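Local coordinates for choline/ethanolamine kinase family protein (Mesorhizobium loti, PDB 3DXQ) that probably phosphorylates ethanolamine or a related small alcohol, as a kinase of the choline kinase-like phosphotransferase family, at residues A[126-131]-A[205-210]; A[209-214]-A[248-253]; A[34-39]-A[86-91]; A[182-187]-A[193-198]. One frame throughout, in Å; residues are numbered along the deposited sequence. Where two conformers were deposited one is given.

Contact 1: A[126-131]-A[205-210]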
loop_
_atom_site.group_PDB
_atom_site.type_symbol
_atom_site.label_atom_id
_atom_site.label_comp_id
_atom_site.label_asym_id
_atom_site.label_seq_id
_atom_site.Cartn_x
_atom_site.Cartn_y
_atom_site.Cartn_z
ATOM N N PHE A 126 -10.217 11.896 0.520
ATOM C CA PHE A 126 -11.107 10.814 0.136
ATOM C C PHE A 126 -11.154 9.701 1.162
ATOM O O PHE A 126 -10.231 9.513 1.927
ATOM C CB PHE A 126 -10.727 10.301 -1.253
ATOM C CG PHE A 126 -10.774 11.373 -2.327
ATOM C CD1 PHE A 126 -11.831 12.288 -2.389
ATOM C CD2 PHE A 126 -9.774 11.447 -3.295
ATOM C CE1 PHE A 126 -11.870 13.267 -3.387
ATOM C CE2 PHE A 126 -9.817 12.427 -4.304
ATOM C CZ PHE A 126 -10.861 13.328 -4.345
ATOM N N ARG A 127 -12.278 9.004 1.176
ATOM C CA ARG A 127 -12.552 7.930 2.104
ATOM C C ARG A 127 -12.217 6.632 1.381
ATOM O O ARG A 127 -12.589 6.455 0.229
ATOM C CB ARG A 127 -14.037 7.989 2.497
ATOM C CG ARG A 127 -14.569 6.846 3.344
ATOM C CD ARG A 127 -14.136 6.954 4.790
ATOM N NE ARG A 127 -14.691 5.869 5.614
ATOM C CZ ARG A 127 -14.129 4.668 5.810
ATOM N NH1 ARG A 127 -12.967 4.335 5.245
ATOM N NH2 ARG A 127 -14.741 3.780 6.588
ATOM N N PHE A 128 -11.498 5.732 2.045
ATOM C CA PHE A 128 -11.166 4.438 1.462
ATOM C C PHE A 128 -12.403 3.561 1.576
ATOM O O PHE A 128 -12.933 3.378 2.661
ATOM C CB PHE A 128 -9.975 3.816 2.187
ATOM C CG PHE A 128 -9.475 2.544 1.555
ATOM C CD1 PHE A 128 -8.611 2.583 0.467
ATOM C CD2 PHE A 128 -9.884 1.300 2.041
ATOM C CE1 PHE A 128 -8.160 1.411 -0.127
ATOM C CE2 PHE A 128 -9.428 0.128 1.460
ATOM C CZ PHE A 128 -8.563 0.185 0.376
ATOM N N GLU A 129 -12.874 3.040 0.449
ATOM C CA GLU A 129 -14.118 2.248 0.413
ATOM C C GLU A 129 -13.801 0.809 0.024
ATOM O O GLU A 129 -13.878 0.443 -1.153
ATOM C CB GLU A 129 -15.115 2.864 -0.587
ATOM C CG GLU A 129 -15.592 4.296 -0.236
ATOM C CD GLU A 129 -16.594 4.329 0.897
ATOM O OE1 GLU A 129 -17.159 3.259 1.206
ATOM O OE2 GLU A 129 -16.828 5.415 1.466
ATOM N N LEU A 130 -13.453 -0.001 1.023
ATOM C CA LEU A 130 -13.027 -1.377 0.789
ATOM C C LEU A 130 -14.104 -2.237 0.104
ATOM O O LEU A 130 -13.856 -2.828 -0.954
ATOM C CB LEU A 130 -12.579 -2.015 2.096
ATOM C CG LEU A 130 -12.268 -3.522 2.075
ATOM C CD1 LEU A 130 -11.345 -3.909 0.909
ATOM C CD2 LEU A 130 -11.651 -3.924 3.408
ATOM N N PHE A 131 -15.297 -2.275 0.688
ATOM C CA PHE A 131 -16.364 -3.114 0.164
ATOM C C PHE A 131 -17.116 -2.521 -1.001
ATOM O O PHE A 131 -17.768 -3.259 -1.754
ATOM C CB PHE A 131 -17.313 -3.499 1.284
ATOM C CG PHE A 131 -16.657 -4.340 2.306
ATOM C CD1 PHE A 131 -16.460 -5.692 2.066
ATOM C CD2 PHE A 131 -16.152 -3.780 3.463
ATOM C CE1 PHE A 131 -15.807 -6.484 2.977
ATOM C CE2 PHE A 131 -15.497 -4.580 4.400
ATOM C CZ PHE A 131 -15.321 -5.936 4.152
ATOM N N PRO A 205 -7.091 2.402 10.417
ATOM C CA PRO A 205 -5.646 2.378 10.484
ATOM C C PRO A 205 -5.045 0.994 10.355
ATOM O O PRO A 205 -3.948 0.863 9.817
ATOM C CB PRO A 205 -5.353 2.940 11.890
ATOM C CG PRO A 205 -6.640 2.918 12.611
ATOM C CD PRO A 205 -7.651 3.143 11.557
ATOM N N LEU A 206 -5.740 -0.026 10.847
ATOM C CA LEU A 206 -5.223 -1.392 10.781
ATOM C C LEU A 206 -5.254 -2.006 9.388
ATOM O O LEU A 206 -4.746 -3.119 9.178
ATOM C CB LEU A 206 -5.930 -2.305 11.806
ATOM C CG LEU A 206 -5.765 -1.830 13.243
ATOM C CD1 LEU A 206 -6.136 -2.908 14.229
ATOM C CD2 LEU A 206 -4.339 -1.289 13.501
ATOM N N TRP A 207 -5.837 -1.302 8.426
ATOM C CA TRP A 207 -5.775 -1.779 7.051
ATOM C C TRP A 207 -4.329 -1.697 6.573
ATOM O O TRP A 207 -3.849 -2.600 5.879
ATOM C CB TRP A 207 -6.639 -0.955 6.117
ATOM C CG TRP A 207 -6.257 -1.162 4.715
ATOM C CD1 TRP A 207 -5.291 -0.488 4.024
ATOM C CD2 TRP A 207 -6.809 -2.121 3.814
ATOM N NE1 TRP A 207 -5.207 -0.971 2.738
ATOM C CE2 TRP A 207 -6.137 -1.965 2.577
ATOM C CE3 TRP A 207 -7.812 -3.082 3.923
ATOM C CZ2 TRP A 207 -6.424 -2.739 1.474
ATOM C CZ3 TRP A 207 -8.104 -3.861 2.819
ATOM C CH2 TRP A 207 -7.408 -3.690 1.607
ATOM N N ASP A 208 -3.653 -0.607 6.937
ATOM C CA ASP A 208 -2.261 -0.399 6.578
ATOM C C ASP A 208 -1.373 -1.505 7.116
ATOM O O ASP A 208 -0.513 -2.038 6.384
ATOM C CB ASP A 208 -1.758 0.969 7.099
ATOM C CG ASP A 208 -2.128 2.137 6.175
ATOM O OD1 ASP A 208 -2.702 1.898 5.074
ATOM O OD2 ASP A 208 -1.809 3.300 6.535
ATOM N N LEU A 209 -1.573 -1.840 8.390
ATOM C CA LEU A 209 -0.807 -2.926 9.033
ATOM C C LEU A 209 -1.070 -4.249 8.342
ATOM O O LEU A 209 -0.132 -4.988 8.034
ATOM C CB LEU A 209 -1.085 -3.033 10.541
ATOM C CG LEU A 209 -0.306 -2.004 11.387
ATOM C CD1 LEU A 209 -0.682 -0.544 11.076
ATOM C CD2 LEU A 209 -0.463 -2.241 12.880
ATOM N N GLY A 210 -2.334 -4.534 8.059
ATOM C CA GLY A 210 -2.673 -5.807 7.400
ATOM C C GLY A 210 -2.095 -5.897 5.996
ATOM O O GLY A 210 -1.611 -6.954 5.561
#

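Contact 2: A[209-214]-A[248-253]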
loop_
_atom_site.group_PDB
_atom_site.type_symbol
_atom_site.label_atom_id
_atom_site.label_comp_id
_atom_site.label_asym_id
_atom_site.label_seq_id
_atom_site.Cartn_x
_atom_site.Cartn_y
_atom_site.Cartn_z
ATOM N N LEU A 209 -1.573 -1.840 8.390
ATOM C CA LEU A 209 -0.807 -2.926 9.033
ATOM C C LEU A 209 -1.070 -4.249 8.342
ATOM O O LEU A 209 -0.132 -4.988 8.034
ATOM C CB LEU A 209 -1.085 -3.033 10.541
ATOM C CG LEU A 209 -0.306 -2.004 11.387
ATOM C CD1 LEU A 209 -0.682 -0.544 11.076
ATOM C CD2 LEU A 209 -0.463 -2.241 12.880
ATOM N N GLY A 210 -2.334 -4.534 8.059
ATOM C CA GLY A 210 -2.673 -5.807 7.400
ATOM C C GLY A 210 -2.095 -5.897 5.996
ATOM O O GLY A 210 -1.611 -6.954 5.561
ATOM N N ASP A 211 -2.138 -4.771 5.289
ATOM C CA ASP A 211 -1.670 -4.722 3.911
ATOM C C ASP A 211 -0.168 -4.952 3.834
ATOM O O ASP A 211 0.302 -5.770 3.042
ATOM C CB ASP A 211 -2.033 -3.387 3.284
ATOM C CG ASP A 211 -1.927 -3.393 1.753
ATOM O OD1 ASP A 211 -0.864 -3.665 1.180
ATOM O OD2 ASP A 211 -2.925 -3.050 1.113
ATOM N N LEU A 212 0.585 -4.247 4.662
ATOM C CA LEU A 212 2.026 -4.434 4.701
ATOM C C LEU A 212 2.367 -5.871 5.015
ATOM O O LEU A 212 3.225 -6.455 4.362
ATOM C CB LEU A 212 2.648 -3.521 5.754
ATOM C CG LEU A 212 4.128 -3.692 6.036
ATOM C CD1 LEU A 212 4.893 -3.796 4.706
ATOM C CD2 LEU A 212 4.634 -2.506 6.899
ATOM N N SER A 213 1.697 -6.445 6.011
ATOM C CA SER A 213 1.965 -7.826 6.413
ATOM C C SER A 213 1.831 -8.803 5.261
ATOM O O SER A 213 2.728 -9.626 5.047
ATOM C CB SER A 213 1.021 -8.254 7.539
ATOM O OG SER A 213 1.358 -9.537 8.031
ATOM N N VAL A 214 0.722 -8.710 4.518
ATOM C CA VAL A 214 0.487 -9.605 3.374
ATOM C C VAL A 214 1.461 -9.333 2.226
ATOM O O VAL A 214 1.883 -10.273 1.525
ATOM C CB VAL A 214 -0.948 -9.505 2.845
ATOM C CG1 VAL A 214 -1.091 -10.224 1.533
ATOM C CG2 VAL A 214 -1.873 -10.096 3.818
ATOM N N ALA A 248 -6.677 -10.863 4.826
ATOM C CA ALA A 248 -7.535 -11.618 3.912
ATOM C C ALA A 248 -8.206 -10.704 2.888
ATOM O O ALA A 248 -8.166 -10.986 1.697
ATOM C CB ALA A 248 -8.594 -12.439 4.687
HETATM N N MSE A 249 -8.822 -9.618 3.342
HETATM C CA MSE A 249 -9.533 -8.714 2.436
HETATM C C MSE A 249 -8.627 -8.025 1.441
HETATM O O MSE A 249 -9.043 -7.738 0.327
HETATM C CB MSE A 249 -10.297 -7.651 3.216
HETATM C CG MSE A 249 -11.501 -8.163 3.984
HETATM SE SE MSE A 249 -12.578 -9.456 2.956
HETATM C CE MSE A 249 -14.242 -9.154 3.819
ATOM N N CYS A 250 -7.403 -7.733 1.863
ATOM C CA CYS A 250 -6.403 -7.123 1.007
ATOM C C CYS A 250 -6.092 -8.017 -0.176
ATOM O O CYS A 250 -6.123 -7.595 -1.316
ATOM C CB CYS A 250 -5.138 -6.875 1.812
ATOM S SG CYS A 250 -3.916 -5.906 0.958
ATOM N N ASP A 251 -5.808 -9.279 0.096
ATOM C CA ASP A 251 -5.602 -10.249 -0.976
ATOM C C ASP A 251 -6.819 -10.364 -1.879
ATOM O O ASP A 251 -6.680 -10.461 -3.099
ATOM C CB ASP A 251 -5.286 -11.636 -0.413
ATOM C CG ASP A 251 -3.796 -11.901 -0.253
ATOM O OD1 ASP A 251 -2.980 -11.281 -0.956
ATOM O OD2 ASP A 251 -3.442 -12.773 0.565
ATOM N N LEU A 252 -8.007 -10.383 -1.290
ATOM C CA LEU A 252 -9.232 -10.532 -2.074
ATOM C C LEU A 252 -9.422 -9.363 -3.038
ATOM O O LEU A 252 -9.764 -9.567 -4.206
ATOM C CB LEU A 252 -10.455 -10.626 -1.155
ATOM C CG LEU A 252 -11.789 -10.840 -1.872
ATOM C CD1 LEU A 252 -11.792 -12.141 -2.620
ATOM C CD2 LEU A 252 -12.909 -10.809 -0.882
ATOM N N LEU A 253 -9.224 -8.147 -2.528
ATOM C CA LEU A 253 -9.366 -6.923 -3.322
ATOM C C LEU A 253 -8.537 -7.009 -4.588
ATOM O O LEU A 253 -9.057 -6.906 -5.699
ATOM C CB LEU A 253 -8.930 -5.699 -2.515
ATOM C CG LEU A 253 -8.999 -4.359 -3.249
ATOM C CD1 LEU A 253 -10.460 -4.067 -3.571
ATOM C CD2 LEU A 253 -8.363 -3.227 -2.443
#

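Contact 3: A[34-39]-A[86-91]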
loop_
_atom_site.group_PDB
_atom_site.type_symbol
_atom_site.label_atom_id
_atom_site.label_comp_id
_atom_site.label_asym_id
_atom_site.label_seq_id
_atom_site.Cartn_x
_atom_site.Cartn_y
_atom_site.Cartn_z
ATOM N N VAL A 34 10.576 6.634 -11.708
ATOM C CA VAL A 34 11.190 7.487 -10.697
ATOM C C VAL A 34 12.709 7.541 -10.878
ATOM O O VAL A 34 13.391 6.541 -10.735
ATOM C CB VAL A 34 10.839 6.960 -9.295
ATOM C CG1 VAL A 34 11.247 7.952 -8.202
ATOM C CG2 VAL A 34 9.361 6.676 -9.229
ATOM N N PHE A 35 13.239 8.717 -11.164
ATOM C CA PHE A 35 14.660 8.874 -11.402
ATOM C C PHE A 35 15.348 9.793 -10.407
ATOM O O PHE A 35 14.864 10.870 -10.110
ATOM C CB PHE A 35 14.872 9.457 -12.797
ATOM C CG PHE A 35 14.313 8.610 -13.872
ATOM C CD1 PHE A 35 15.086 7.620 -14.458
ATOM C CD2 PHE A 35 13.000 8.767 -14.273
ATOM C CE1 PHE A 35 14.568 6.828 -15.443
ATOM C CE2 PHE A 35 12.469 7.965 -15.255
ATOM C CZ PHE A 35 13.254 6.992 -15.842
ATOM N N ARG A 36 16.506 9.389 -9.925
ATOM C CA ARG A 36 17.261 10.244 -9.034
ATOM C C ARG A 36 18.145 11.180 -9.855
ATOM O O ARG A 36 18.942 10.699 -10.644
ATOM C CB ARG A 36 18.110 9.393 -8.106
ATOM C CG ARG A 36 18.800 10.203 -7.057
ATOM C CD ARG A 36 19.805 9.389 -6.323
ATOM N NE ARG A 36 20.851 10.262 -5.817
ATOM C CZ ARG A 36 21.938 9.830 -5.194
ATOM N NH1 ARG A 36 22.116 8.525 -4.981
ATOM N NH2 ARG A 36 22.838 10.719 -4.778
ATOM N N ALA A 37 17.984 12.497 -9.676
ATOM C CA ALA A 37 18.762 13.512 -10.376
ATOM C C ALA A 37 19.460 14.366 -9.337
ATOM O O ALA A 37 18.840 15.252 -8.747
ATOM C CB ALA A 37 17.854 14.362 -11.230
ATOM N N GLY A 38 20.745 14.105 -9.108
ATOM C CA GLY A 38 21.507 14.821 -8.087
ATOM C C GLY A 38 21.067 14.332 -6.723
ATOM O O GLY A 38 21.266 13.177 -6.378
ATOM N N ASP A 39 20.430 15.220 -5.966
ATOM C CA ASP A 39 19.889 14.913 -4.644
ATOM C C ASP A 39 18.356 15.017 -4.640
ATOM O O ASP A 39 17.730 14.992 -3.589
ATOM C CB ASP A 39 20.512 15.876 -3.623
ATOM C CG ASP A 39 22.028 15.852 -3.675
ATOM O OD1 ASP A 39 22.579 14.749 -3.604
ATOM O OD2 ASP A 39 22.677 16.914 -3.807
ATOM N N THR A 86 10.643 15.265 -5.471
ATOM C CA THR A 86 10.813 15.093 -4.042
ATOM C C THR A 86 12.292 15.139 -3.725
ATOM O O THR A 86 13.119 15.148 -4.626
ATOM C CB THR A 86 10.238 13.752 -3.580
ATOM O OG1 THR A 86 10.896 12.689 -4.276
ATOM C CG2 THR A 86 8.769 13.700 -3.873
ATOM N N ARG A 87 12.621 15.161 -2.444
ATOM C CA ARG A 87 14.003 15.183 -2.049
ATOM C C ARG A 87 14.462 13.746 -1.913
ATOM O O ARG A 87 13.718 12.899 -1.424
ATOM C CB ARG A 87 14.199 15.978 -0.755
ATOM C CG ARG A 87 15.644 15.987 -0.293
ATOM C CD ARG A 87 15.981 17.160 0.615
ATOM N NE ARG A 87 16.525 18.267 -0.155
ATOM C CZ ARG A 87 15.877 19.384 -0.449
ATOM N NH1 ARG A 87 14.638 19.605 -0.040
ATOM N NH2 ARG A 87 16.487 20.293 -1.151
ATOM N N TYR A 88 15.678 13.470 -2.367
ATOM C CA TYR A 88 16.235 12.143 -2.247
ATOM C C TYR A 88 16.811 11.968 -0.864
ATOM O O TYR A 88 17.549 12.823 -0.381
ATOM C CB TYR A 88 17.339 11.867 -3.265
ATOM C CG TYR A 88 17.975 10.500 -3.101
ATOM C CD1 TYR A 88 17.258 9.337 -3.386
ATOM C CD2 TYR A 88 19.292 10.368 -2.669
ATOM C CE1 TYR A 88 17.837 8.069 -3.248
ATOM C CE2 TYR A 88 19.885 9.102 -2.534
ATOM C CZ TYR A 88 19.144 7.961 -2.825
ATOM O OH TYR A 88 19.713 6.718 -2.688
ATOM N N ILE A 89 16.485 10.819 -0.278
ATOM C CA ILE A 89 16.980 10.379 1.018
ATOM C C ILE A 89 18.234 9.501 0.871
ATOM O O ILE A 89 18.153 8.304 0.540
ATOM C CB ILE A 89 15.897 9.571 1.705
ATOM C CG1 ILE A 89 14.705 10.478 1.953
ATOM C CG2 ILE A 89 16.406 8.985 3.009
ATOM C CD1 ILE A 89 13.466 9.711 2.368
ATOM N N ALA A 90 19.390 10.117 1.115
ATOM C CA ALA A 90 20.672 9.453 1.003
ATOM C C ALA A 90 20.768 8.399 2.082
ATOM O O ALA A 90 20.151 8.524 3.130
ATOM C CB ALA A 90 21.805 10.459 1.129
ATOM N N GLY A 91 21.512 7.339 1.787
ATOM C CA GLY A 91 21.718 6.232 2.715
ATOM C C GLY A 91 20.435 5.622 3.211
ATOM O O GLY A 91 20.299 5.326 4.397
#

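Contact 4: A[182-187]-A[193-198]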
loop_
_atom_site.group_PDB
_atom_site.type_symbol
_atom_site.label_atom_id
_atom_site.label_comp_id
_atom_site.label_asym_id
_atom_site.label_seq_id
_atom_site.Cartn_x
_atom_site.Cartn_y
_atom_site.Cartn_z
ATOM N N CYS A 182 6.134 -3.125 0.087
ATOM C CA CYS A 182 7.448 -3.068 0.663
ATOM C C CYS A 182 8.301 -2.000 -0.012
ATOM O O CYS A 182 9.010 -1.238 0.679
ATOM C CB CYS A 182 8.117 -4.423 0.545
ATOM S SG CYS A 182 7.301 -5.691 1.502
ATOM N N GLU A 183 8.186 -1.930 -1.345
ATOM C CA GLU A 183 8.987 -0.994 -2.162
ATOM C C GLU A 183 8.722 0.469 -1.812
ATOM O O GLU A 183 9.567 1.322 -2.026
ATOM C CB GLU A 183 8.780 -1.205 -3.673
ATOM C CG GLU A 183 7.370 -0.933 -4.191
ATOM C CD GLU A 183 7.296 -0.844 -5.707
ATOM O OE1 GLU A 183 7.840 0.129 -6.286
ATOM O OE2 GLU A 183 6.667 -1.734 -6.318
ATOM N N ASN A 184 7.551 0.758 -1.257
ATOM C CA ASN A 184 7.212 2.115 -0.832
ATOM C C ASN A 184 7.886 2.579 0.458
ATOM O O ASN A 184 7.670 3.708 0.880
ATOM C CB ASN A 184 5.690 2.218 -0.670
ATOM C CG ASN A 184 4.967 2.146 -2.000
ATOM O OD1 ASN A 184 5.544 2.477 -3.040
ATOM N ND2 ASN A 184 3.690 1.740 -1.974
ATOM N N PHE A 185 8.678 1.714 1.094
ATOM C CA PHE A 185 9.354 2.055 2.334
ATOM C C PHE A 185 10.833 2.256 2.102
ATOM O O PHE A 185 11.499 1.400 1.526
ATOM C CB PHE A 185 9.185 0.955 3.375
ATOM C CG PHE A 185 7.818 0.902 3.989
ATOM C CD1 PHE A 185 6.796 0.191 3.374
ATOM C CD2 PHE A 185 7.561 1.554 5.191
ATOM C CE1 PHE A 185 5.543 0.141 3.926
ATOM C CE2 PHE A 185 6.307 1.510 5.751
ATOM C CZ PHE A 185 5.285 0.800 5.115
ATOM N N LEU A 186 11.337 3.397 2.567
ATOM C CA LEU A 186 12.747 3.708 2.477
ATOM C C LEU A 186 13.279 3.660 3.890
ATOM O O LEU A 186 12.852 4.435 4.747
ATOM C CB LEU A 186 12.967 5.087 1.862
ATOM C CG LEU A 186 12.184 5.344 0.569
ATOM C CD1 LEU A 186 12.536 6.735 0.059
ATOM C CD2 LEU A 186 12.406 4.249 -0.508
ATOM N N ASP A 187 14.225 2.764 4.131
ATOM C CA ASP A 187 14.737 2.550 5.467
ATOM C C ASP A 187 16.106 3.166 5.660
ATOM O O ASP A 187 17.048 2.791 4.971
ATOM C CB ASP A 187 14.839 1.045 5.720
ATOM C CG ASP A 187 15.250 0.711 7.145
ATOM O OD1 ASP A 187 14.994 1.523 8.069
ATOM O OD2 ASP A 187 15.813 -0.387 7.348
ATOM N N TRP A 193 10.758 6.029 5.915
ATOM C CA TRP A 193 9.923 7.000 5.259
ATOM C C TRP A 193 9.010 6.187 4.345
ATOM O O TRP A 193 9.286 5.027 4.035
ATOM C CB TRP A 193 10.743 7.938 4.427
ATOM C CG TRP A 193 11.802 8.718 5.171
ATOM C CD1 TRP A 193 13.066 8.310 5.466
ATOM C CD2 TRP A 193 11.693 10.055 5.638
ATOM N NE1 TRP A 193 13.750 9.305 6.112
ATOM C CE2 TRP A 193 12.935 10.393 6.229
ATOM C CE3 TRP A 193 10.666 10.998 5.632
ATOM C CZ2 TRP A 193 13.183 11.645 6.803
ATOM C CZ3 TRP A 193 10.906 12.254 6.203
ATOM C CH2 TRP A 193 12.162 12.563 6.782
ATOM N N ILE A 194 7.904 6.784 3.926
ATOM C CA ILE A 194 6.981 6.117 3.015
ATOM C C ILE A 194 6.710 7.052 1.826
ATOM O O ILE A 194 6.586 8.259 2.008
ATOM C CB ILE A 194 5.657 5.731 3.720
ATOM C CG1 ILE A 194 5.937 5.215 5.142
ATOM C CG2 ILE A 194 4.920 4.704 2.909
ATOM C CD1 ILE A 194 4.733 4.834 5.940
ATOM N N VAL A 195 6.631 6.465 0.627
ATOM C CA VAL A 195 6.363 7.183 -0.619
ATOM C C VAL A 195 5.175 6.555 -1.345
ATOM O O VAL A 195 4.714 5.499 -0.942
ATOM C CB VAL A 195 7.605 7.140 -1.552
ATOM C CG1 VAL A 195 8.825 7.590 -0.792
ATOM C CG2 VAL A 195 7.819 5.720 -2.134
ATOM N N ASP A 196 4.738 7.186 -2.434
ATOM C CA ASP A 196 3.644 6.706 -3.307
ATOM C C ASP A 196 2.288 6.777 -2.650
ATOM O O ASP A 196 1.731 5.773 -2.220
ATOM C CB ASP A 196 3.902 5.294 -3.838
ATOM C CG ASP A 196 4.138 5.258 -5.346
ATOM O OD1 ASP A 196 5.050 5.965 -5.841
ATOM O OD2 ASP A 196 3.421 4.491 -6.031
ATOM N N TRP A 197 1.744 7.981 -2.604
ATOM C CA TRP A 197 0.507 8.236 -1.880
ATOM C C TRP A 197 -0.699 8.288 -2.766
ATOM O O TRP A 197 -1.723 8.831 -2.386
ATOM C CB TRP A 197 0.657 9.547 -1.095
ATOM C CG TRP A 197 1.782 9.447 -0.134
ATOM C CD1 TRP A 197 3.091 9.689 -0.391
ATOM C CD2 TRP A 197 1.714 9.011 1.231
ATOM N NE1 TRP A 197 3.847 9.462 0.730
ATOM C CE2 TRP A 197 3.025 9.038 1.741
ATOM C CE3 TRP A 197 0.673 8.615 2.074
ATOM C CZ2 TRP A 197 3.321 8.689 3.053
ATOM C CZ3 TRP A 197 0.970 8.262 3.376
ATOM C CH2 TRP A 197 2.280 8.303 3.853
ATOM N N GLU A 198 -0.611 7.679 -3.933
ATOM C CA GLU A 198 -1.720 7.759 -4.890
ATOM C C GLU A 198 -3.028 7.091 -4.431
ATOM O O GLU A 198 -4.110 7.510 -4.861
ATOM C CB GLU A 198 -1.288 7.225 -6.259
ATOM C CG GLU A 198 -0.954 5.747 -6.273
ATOM C CD GLU A 198 -0.185 5.339 -7.508
ATOM O OE1 GLU A 198 -0.642 5.668 -8.636
ATOM O OE2 GLU A 198 0.870 4.688 -7.345
#

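Contact 1: A[126-131]-A[205-210]
Phe128 and Leu130 both touch the indole of Trp207. Trp207 CG is anti to the backbone N (chi1 162°), which extends the indole to both. The end of the Phe128 ring comes over one face of the indole, with CZ 3.8 Å from Trp207 CZ2. The two side chains meet at about a right angle. The Phe128 ring and the five-membered ring of Trp207 are 44° apart, so the pair is neither stacked nor edge-to-face. Both methyls of Leu130 touch the far end of the six-membered ring obliquely, and CD2 is 3.6 Å from Trp207 CZ3. All three side chains are buried, and no hydrogen bond crosses between the segments. In the kinase-like fold of this family, the contact lies in the mostly helical C-terminal lobe. It joins the loop and first residue of helix 130-141 to helix 206-215. An alanine in place of Trp207 is likely to open a gap beside Phe128 and Leu130 and leave the Cys178 carbonyl without its indole donor. That bond, Trp207 NE1 to Cys178 O, fixes how the indole is turned. Asp208 accepts hydrogen bonds from Cys178 N, His177 N and His118 NE2, which ties this helix to the 177-178 loop. Backbone bonds to Met202 hold Phe126 and Phe128.

Contact 2: A[209-214]-A[248-253]
Asp211 and Cys250 form the polar part of the contact. Their CA atoms, 6.0 Å apart, are the nearest pair of the two segments. The carboxylate of Asp211 swings toward the thiol, and OD2 lies 3.0 Å from Cys250 SG. The pair is a close contact without an assigned hydrogen bond. In both residues the gamma atom is anti to the backbone N (chi1 -164° in Asp211, -171° in Cys250), which brings carboxylate and thiol to face each other across the helix pair.

The second pair sets a methyl against a carboxylate. Val214 CG1 is 3.3 Å from Asp251 OD1 and 3.6 Å from Asp251 OD2, so it lies against the whole carboxylate. The charge of Asp251 is answered on its OD1 by Arg278 NE and Arg281 NH2, in salt bridges to a third helix. Both arginines also touch Val214.

These pairs join helix 206-215 to the middle of the long helix 237-263, within the helical C-terminal lobe of the kinase-like fold. Helix 271-287 brings the arginines and covers the Val214 side. Met249, a selenomethionine, and Leu252 turn to helix 152-167, while Met249 and Leu253 reach helix 130-141.

Contact 3: A[34-39]-A[86-91]
Arg36 and Tyr88 each send CG anti to the backbone N, with chi1 of -174° and 177°. The Arg36 chain then runs extended from CG to NE, which carries its guanidinium across to the Tyr88 ring. Two parts of the arginine use the same ring face. Arg36 CD stands almost exactly over the ring centre, 3.6 Å from the Tyr88 centroid, in a CH-pi contact. Beyond it the guanidinium lies flat on the rim, its plane only 12° from that of the ring. Arg36 NH1 comes to 3.4 Å from Tyr88 CE2. The flat group is also held at its edge: Arg36 NE gives a hydrogen bond of 3.0 Å to Gly38 O, nearly in the guanidinium plane, and NH2 adds a weak one to the same oxygen. This grip fixes the rotation of the group, so that its face stays on the tyrosine. A leucine in place of Arg36 would probably leave Gly38 O without its donors and the tyrosine ring without its flat cationic cover.

The backbone adds one direct link. Tyr88 N gives a hydrogen bond of 2.8 Å to Asp39 O. Cys41, on the strand between, touches Tyr88. Next door, Arg87 turns to a salt bridge with Glu73.

Together these bonds tie the turn between strands 32-37 and 40-45 to the end of strand 84-87. The contact sits at the strand ends of the five-stranded antiparallel sheet that makes up the N-terminal lobe of the kinase-like fold, where the chain leaves the sheet toward the linker between the lobes.

Contact 4: A[182-187]-A[193-198]
Phe185 and Ile194 pair across an antiparallel beta hairpin, formed by strands 185-187 and 192-194. In kinase-like folds this hairpin follows the catalytic loop. The ladder is regular. Leu186 and Trp193 are a hydrogen-bonded pair, with Leu186 N to Trp193 O at 3.0 Å and Trp193 N to Leu186 O at 2.9 Å. Phe185 and Ile194 are the non-hydrogen-bonded pair. Past the last strand residue, Val195 N continues the ladder with a bond of 3.0 Å to Asn184 O.

The packed face carries Phe185 and Ile194. Phe185 CG (chi1 -74°) and Ile194 CG1 (chi1 -40°) are each anti to their carbonyl carbon, which sets the side chains side by side. Phe185 CE2 is 3.7 Å from Ile194 CD1. Helix 106-118 covers this face through Ala110 and Ala113.

The face with Leu186 and Trp193 is less buried. Leu186 CB and Trp193 CB are 4.4 Å apart. Leu186 CD1 reaches instead to Val195 CG1 at 3.9 Å. Ile89 lies on Trp193, which also makes a cation-pi contact with Arg191.

Beyond the hairpin, Asn184 is the last residue of the HxDxxxxN motif begun by His177 and Asp179. Asp196 sits where relatives have a further aspartate. In relatives this asparagine and that aspartate bind magnesium, and their placing here is consistent with such a role. Asp196 OD1 is hydrogen-bonded to Asn32 ND2. The amide of Asn184 meets the Asp196 methylene, with Asn184 OD1 3.4 Å from Asp196 CB.

Overall arrangement
From the N terminus, contact 3 closes first. It spans residues 34 to 91 and stays within the N-terminal lobe. The chain then passes into the helical lobe, where contact 1 opens at 126-131 and closes at 205-210. Contact 4 is nested inside that loop as a short hairpin. Contact 2 starts on helix 206-215, where contact 1 ends, shares Leu209 and Gly210 with it, and reaches on to helix 237-263. Contacts 1 and 2 touch, for instance where Trp207 meets Cys250. Contact 4 links the two regions: Phe185 packs on Leu212 of contact 2, and Leu186 on Ile89 of contact 3. Contacts 1 and 3 stay about 17 Å apart at their nearest atoms.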